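Local coordinates for transglutaminase-like domain-containing protein (Streptococcus suis, PDB 4XZ7) that probably acts as a transglutaminase and, as a virulence factor of the bacterium, has antiphagocytic properties, at residues L56-I68 with H81-H93. Sequence-based numbering, arbitrary orientation.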
loop_
_atom_site.group_PDB
_atom_site.type_symbol
_atom_site.label_atom_id
_atom_site.label_comp_id
_atom_site.label_asym_id
_atom_site.label_seq_id
_atom_site.Cartn_x
_atom_site.Cartn_y
_atom_site.Cartn_z
ATOM N N LEU B 56 19.408 13.750 19.074
ATOM C CA LEU B 56 19.066 15.068 18.537
ATOM C C LEU B 56 19.395 15.106 17.052
ATOM O O LEU B 56 18.536 15.435 16.215
ATOM C CB LEU B 56 19.814 16.175 19.283
ATOM C CG LEU B 56 19.237 16.399 20.686
ATOM C CD1 LEU B 56 20.045 17.415 21.494
ATOM C CD2 LEU B 56 17.764 16.809 20.589
ATOM N N GLU B 57 20.634 14.730 16.737
ATOM C CA GLU B 57 21.101 14.693 15.346
ATOM C C GLU B 57 20.149 13.870 14.485
ATOM O O GLU B 57 19.768 14.293 13.392
ATOM C CB GLU B 57 22.525 14.124 15.256
ATOM C CG GLU B 57 23.038 14.006 13.828
ATOM C CD GLU B 57 24.546 14.182 13.724
ATOM O OE1 GLU B 57 25.052 14.291 12.589
ATOM O OE2 GLU B 57 25.229 14.227 14.772
ATOM N N GLU B 58 19.732 12.715 15.003
ATOM C CA GLU B 58 18.773 11.893 14.278
ATOM C C GLU B 58 17.436 12.622 14.085
ATOM O O GLU B 58 16.804 12.505 13.032
ATOM C CB GLU B 58 18.562 10.563 15.004
ATOM C CG GLU B 58 17.832 9.513 14.180
ATOM C CD GLU B 58 18.608 9.083 12.932
ATOM O OE1 GLU B 58 17.992 8.458 12.041
ATOM O OE2 GLU B 58 19.828 9.363 12.843
ATOM N N PHE B 59 17.007 13.388 15.085
ATOM C CA PHE B 59 15.776 14.171 14.922
ATOM C C PHE B 59 15.956 15.215 13.816
ATOM O O PHE B 59 14.989 15.611 13.159
ATOM C CB PHE B 59 15.374 14.866 16.229
ATOM C CG PHE B 59 14.872 13.938 17.295
ATOM C CD1 PHE B 59 14.093 12.824 16.977
ATOM C CD2 PHE B 59 15.186 14.177 18.629
ATOM C CE1 PHE B 59 13.643 11.958 17.975
ATOM C CE2 PHE B 59 14.720 13.311 19.642
ATOM C CZ PHE B 59 13.957 12.203 19.312
ATOM N N GLY B 60 17.201 15.641 13.608
ATOM C CA GLY B 60 17.528 16.658 12.615
ATOM C C GLY B 60 17.269 16.306 11.153
ATOM O O GLY B 60 17.277 17.188 10.288
ATOM N N LYS B 61 17.039 15.029 10.870
ATOM C CA LYS B 61 16.780 14.581 9.506
ATOM C C LYS B 61 15.457 15.109 8.987
ATOM O O LYS B 61 15.358 15.546 7.846
ATOM C CB LYS B 61 16.792 13.051 9.432
ATOM C CG LYS B 61 18.163 12.443 9.658
ATOM C CD LYS B 61 18.108 10.925 9.642
ATOM C CE LYS B 61 19.502 10.336 9.790
ATOM N NZ LYS B 61 19.486 8.855 9.656
ATOM N N ASN B 62 14.442 15.065 9.838
ATOM C CA ASN B 62 13.090 15.455 9.448
ATOM C C ASN B 62 12.612 16.764 10.078
ATOM O O ASN B 62 11.541 17.265 9.722
ATOM C CB ASN B 62 12.106 14.340 9.802
ATOM C CG ASN B 62 12.362 13.069 9.023
ATOM O OD1 ASN B 62 12.937 13.099 7.936
ATOM N ND2 ASN B 62 11.931 11.942 9.574
ATOM N N ASN B 63 13.399 17.316 11.007
ATOM C CA ASN B 63 12.998 18.522 11.733
ATOM C C ASN B 63 14.058 19.606 11.741
ATOM O O ASN B 63 15.256 19.319 11.772
ATOM C CB ASN B 63 12.653 18.193 13.199
ATOM C CG ASN B 63 11.631 17.089 13.336
ATOM O OD1 ASN B 63 10.436 17.324 13.201
ATOM N ND2 ASN B 63 12.099 15.873 13.622
ATOM N N ASN B 64 13.622 20.860 11.756
ATOM C CA ASN B 64 14.519 21.943 12.114
ATOM C C ASN B 64 14.356 22.312 13.583
ATOM O O ASN B 64 13.421 21.876 14.234
ATOM C CB ASN B 64 14.280 23.144 11.215
ATOM C CG ASN B 64 14.785 22.904 9.807
ATOM O OD1 ASN B 64 15.924 22.482 9.625
ATOM N ND2 ASN B 64 13.934 23.132 8.814
ATOM N N PHE B 65 15.275 23.115 14.093
ATOM C CA PHE B 65 15.354 23.399 15.509
ATOM C C PHE B 65 15.033 24.864 15.680
ATOM O O PHE B 65 15.367 25.663 14.809
ATOM C CB PHE B 65 16.747 23.061 16.051
ATOM C CG PHE B 65 17.081 21.597 15.969
ATOM C CD1 PHE B 65 17.561 21.047 14.791
ATOM C CD2 PHE B 65 16.882 20.766 17.069
ATOM C CE1 PHE B 65 17.844 19.694 14.702
ATOM C CE2 PHE B 65 17.162 19.409 16.987
ATOM C CZ PHE B 65 17.641 18.875 15.803
ATOM N N LEU B 66 14.385 25.219 16.784
ATOM C CA LEU B 66 14.047 26.618 17.032
ATOM C C LEU B 66 14.956 27.242 18.064
ATOM O O LEU B 66 15.258 26.629 19.091
ATOM C CB LEU B 66 12.597 26.749 17.503
ATOM C CG LEU B 66 11.524 26.262 16.544
ATOM C CD1 LEU B 66 10.182 26.773 17.019
ATOM C CD2 LEU B 66 11.820 26.765 15.140
ATOM N N VAL B 67 15.384 28.469 17.797
ATOM C CA VAL B 67 16.039 29.268 18.811
ATOM C C VAL B 67 15.145 30.476 19.061
ATOM O O VAL B 67 14.801 31.195 18.136
ATOM C CB VAL B 67 17.456 29.714 18.392
ATOM C CG1 VAL B 67 18.113 30.502 19.508
ATOM C CG2 VAL B 67 18.309 28.504 18.036
ATOM N N ILE B 68 14.745 30.687 20.306
ATOM C CA ILE B 68 13.784 31.745 20.603
ATOM C C ILE B 68 14.378 32.802 21.518
ATOM O O ILE B 68 14.742 32.514 22.668
ATOM C CB ILE B 68 12.504 31.162 21.227
ATOM C CG1 ILE B 68 11.905 30.140 20.264
ATOM C CG2 ILE B 68 11.503 32.272 21.538
ATOM C CD1 ILE B 68 10.684 29.478 20.765
ATOM N N HIS B 81 14.291 21.950 27.475
ATOM C CA HIS B 81 13.496 21.429 26.379
ATOM C C HIS B 81 13.938 22.067 25.066
ATOM O O HIS B 81 14.036 23.290 24.963
ATOM C CB HIS B 81 12.005 21.688 26.604
ATOM C CG HIS B 81 11.374 20.798 27.634
ATOM N ND1 HIS B 81 11.806 20.748 28.940
ATOM C CD2 HIS B 81 10.340 19.930 27.543
ATOM C CE1 HIS B 81 11.063 19.878 29.612
ATOM N NE2 HIS B 81 10.169 19.369 28.788
ATOM N N ILE B 82 14.198 21.236 24.065
ATOM C CA ILE B 82 14.482 21.723 22.726
ATOM C C ILE B 82 13.203 21.699 21.902
ATOM O O ILE B 82 12.454 20.735 21.965
ATOM C CB ILE B 82 15.580 20.880 22.057
ATOM C CG1 ILE B 82 16.890 21.073 22.831
ATOM C CG2 ILE B 82 15.722 21.268 20.573
ATOM C CD1 ILE B 82 17.985 20.093 22.476
ATOM N N LEU B 83 12.932 22.775 21.170
ATOM C CA LEU B 83 11.753 22.841 20.313
ATOM C C LEU B 83 12.129 22.550 18.877
ATOM O O LEU B 83 13.029 23.186 18.340
ATOM C CB LEU B 83 11.103 24.223 20.380
ATOM C CG LEU B 83 10.101 24.605 21.474
ATOM C CD1 LEU B 83 10.361 23.888 22.757
ATOM C CD2 LEU B 83 10.202 26.106 21.690
ATOM N N VAL B 84 11.421 21.624 18.240
ATOM C CA VAL B 84 11.646 21.356 16.824
ATOM C C VAL B 84 10.334 21.395 16.055
ATOM O O VAL B 84 9.266 21.389 16.652
ATOM C CB VAL B 84 12.295 19.981 16.608
ATOM C CG1 VAL B 84 13.588 19.898 17.351
ATOM C CG2 VAL B 84 11.329 18.875 17.082
ATOM N N MET B 85 10.406 21.402 14.727
ATOM C CA MET B 85 9.190 21.298 13.927
ATOM C C MET B 85 9.516 20.662 12.587
ATOM O O MET B 85 10.661 20.732 12.143
ATOM C CB MET B 85 8.542 22.671 13.738
ATOM C CG MET B 85 9.281 23.585 12.807
ATOM S SD MET B 85 8.492 25.184 12.532
ATOM C CE MET B 85 9.659 25.848 11.365
ATOM N N ASN B 86 8.518 20.022 11.970
ATOM C CA ASN B 86 8.678 19.401 10.653
ATOM C C ASN B 86 9.280 20.371 9.657
ATOM O O ASN B 86 8.894 21.544 9.610
ATOM C CB ASN B 86 7.339 18.876 10.132
ATOM C CG ASN B 86 7.170 17.382 10.358
ATOM O OD1 ASN B 86 8.120 16.611 10.202
ATOM N ND2 ASN B 86 5.960 16.966 10.740
ATOM N N LYS B 87 10.248 19.890 8.878
ATOM C CA LYS B 87 10.979 20.739 7.940
ATOM C C LYS B 87 10.095 21.546 6.965
ATOM O O LYS B 87 10.460 22.659 6.578
ATOM C CB LYS B 87 11.990 19.893 7.147
ATOM C CG LYS B 87 13.242 19.476 7.949
ATOM C CD LYS B 87 14.286 18.780 7.054
ATOM C CE LYS B 87 15.641 18.597 7.748
ATOM N NZ LYS B 87 16.597 19.705 7.481
ATOM N N GLY B 88 8.938 21.026 6.569
ATOM C CA GLY B 88 8.102 21.806 5.652
ATOM C C GLY B 88 7.115 22.781 6.298
ATOM O O GLY B 88 6.383 23.486 5.602
ATOM N N ASP B 89 7.080 22.822 7.631
ATOM C CA ASP B 89 6.162 23.711 8.354
ATOM C C ASP B 89 6.502 25.166 8.127
ATOM O O ASP B 89 7.639 25.493 7.821
ATOM C CB ASP B 89 6.201 23.427 9.862
ATOM C CG ASP B 89 5.430 22.191 10.237
ATOM O OD1 ASP B 89 5.035 21.429 9.323
ATOM O OD2 ASP B 89 5.209 21.988 11.452
ATOM N N VAL B 90 5.529 26.053 8.297
ATOM C CA VAL B 90 5.861 27.467 8.252
ATOM C C VAL B 90 5.471 28.209 9.538
ATOM O O VAL B 90 4.529 27.848 10.256
ATOM C CB VAL B 90 5.227 28.166 7.022
ATOM C CG1 VAL B 90 5.019 27.165 5.870
ATOM C CG2 VAL B 90 3.954 28.879 7.385
ATOM N N ILE B 91 6.250 29.236 9.845
ATOM C CA ILE B 91 5.950 30.096 10.971
ATOM C C ILE B 91 5.469 31.456 10.471
ATOM O O ILE B 91 6.203 32.148 9.784
ATOM C CB ILE B 91 7.169 30.287 11.860
ATOM C CG1 ILE B 91 7.562 28.948 12.498
ATOM C CG2 ILE B 91 6.883 31.386 12.906
ATOM C CD1 ILE B 91 8.713 29.044 13.451
ATOM N N ALA B 92 4.236 31.824 10.808
ATOM C CA ALA B 92 3.703 33.115 10.389
ATOM C C ALA B 92 4.367 34.230 11.172
ATOM O O ALA B 92 4.438 34.183 12.399
ATOM C CB ALA B 92 2.194 33.170 10.572
ATOM N N HIS B 93 4.834 35.244 10.454
ATOM C CA HIS B 93 5.595 36.323 11.061
ATOM C C HIS B 93 4.683 37.276 11.806
ATOM O O HIS B 93 4.994 37.693 12.916
ATOM C CB HIS B 93 6.395 37.058 9.989
ATOM C CG HIS B 93 7.280 36.156 9.189
ATOM N ND1 HIS B 93 7.868 35.030 9.725
ATOM C CD2 HIS B 93 7.663 36.199 7.891
ATOM C CE1 HIS B 93 8.584 34.424 8.795
ATOM N NE2 HIS B 93 8.478 35.113 7.672
HETATM O O HOH W 1 17.784 19.669 10.760
HETATM O O HOH W 2 14.621 24.989 21.273
#
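Val84 and Phe65 rise together from one face of a two-strand pairing. Val84 CG1 fits obliquely against the ring, 3.4 Å from Phe65 CD2. Ile82 CG2 sits next to it, at the ring edge and near the ring plane. The other branch of Ile82 extends to helix 53-59, where its CD1 meets Leu56 CD1 tip to tip at 3.5 Å. Phe22 stacks on Phe65, so helix 19-29 helps close this face.

Strands 63-68 and 79-86 run antiparallel within a mixed sheet, where they also pair with 14-17 and 36-40 respectively. Asn64 and Met85 form a hydrogen-bonded pair, with Asn64 N 3.0 Å from Met85 O. Leu66 N donates to Leu83 O. Beyond this bond the strands splay, and a water bridges Leu66 O and Leu83 N.

On the face of Asn64 and Met85, Leu66 CD2 rests over the seam where Met85 CE and Ile91 CD1 meet, 4.2 Å from Ile91 CD1. Further along, Ile68 CD1 presses on Leu83 CD2 at 3.5 Å, the two side chains crossing at about a right angle.

The Lys87 chain lies along the carbonyls of residues 60-62. Its CE lies 3.1 Å from Lys61 O, and its N donates to Asn62 O. A bend at chi4 (-93°) turns NZ into a weak bond with a water held by Gly60 O and Asn63 O. Asn63 ND2 donates to Phe59 O (2.9 Å), tying strand to helix.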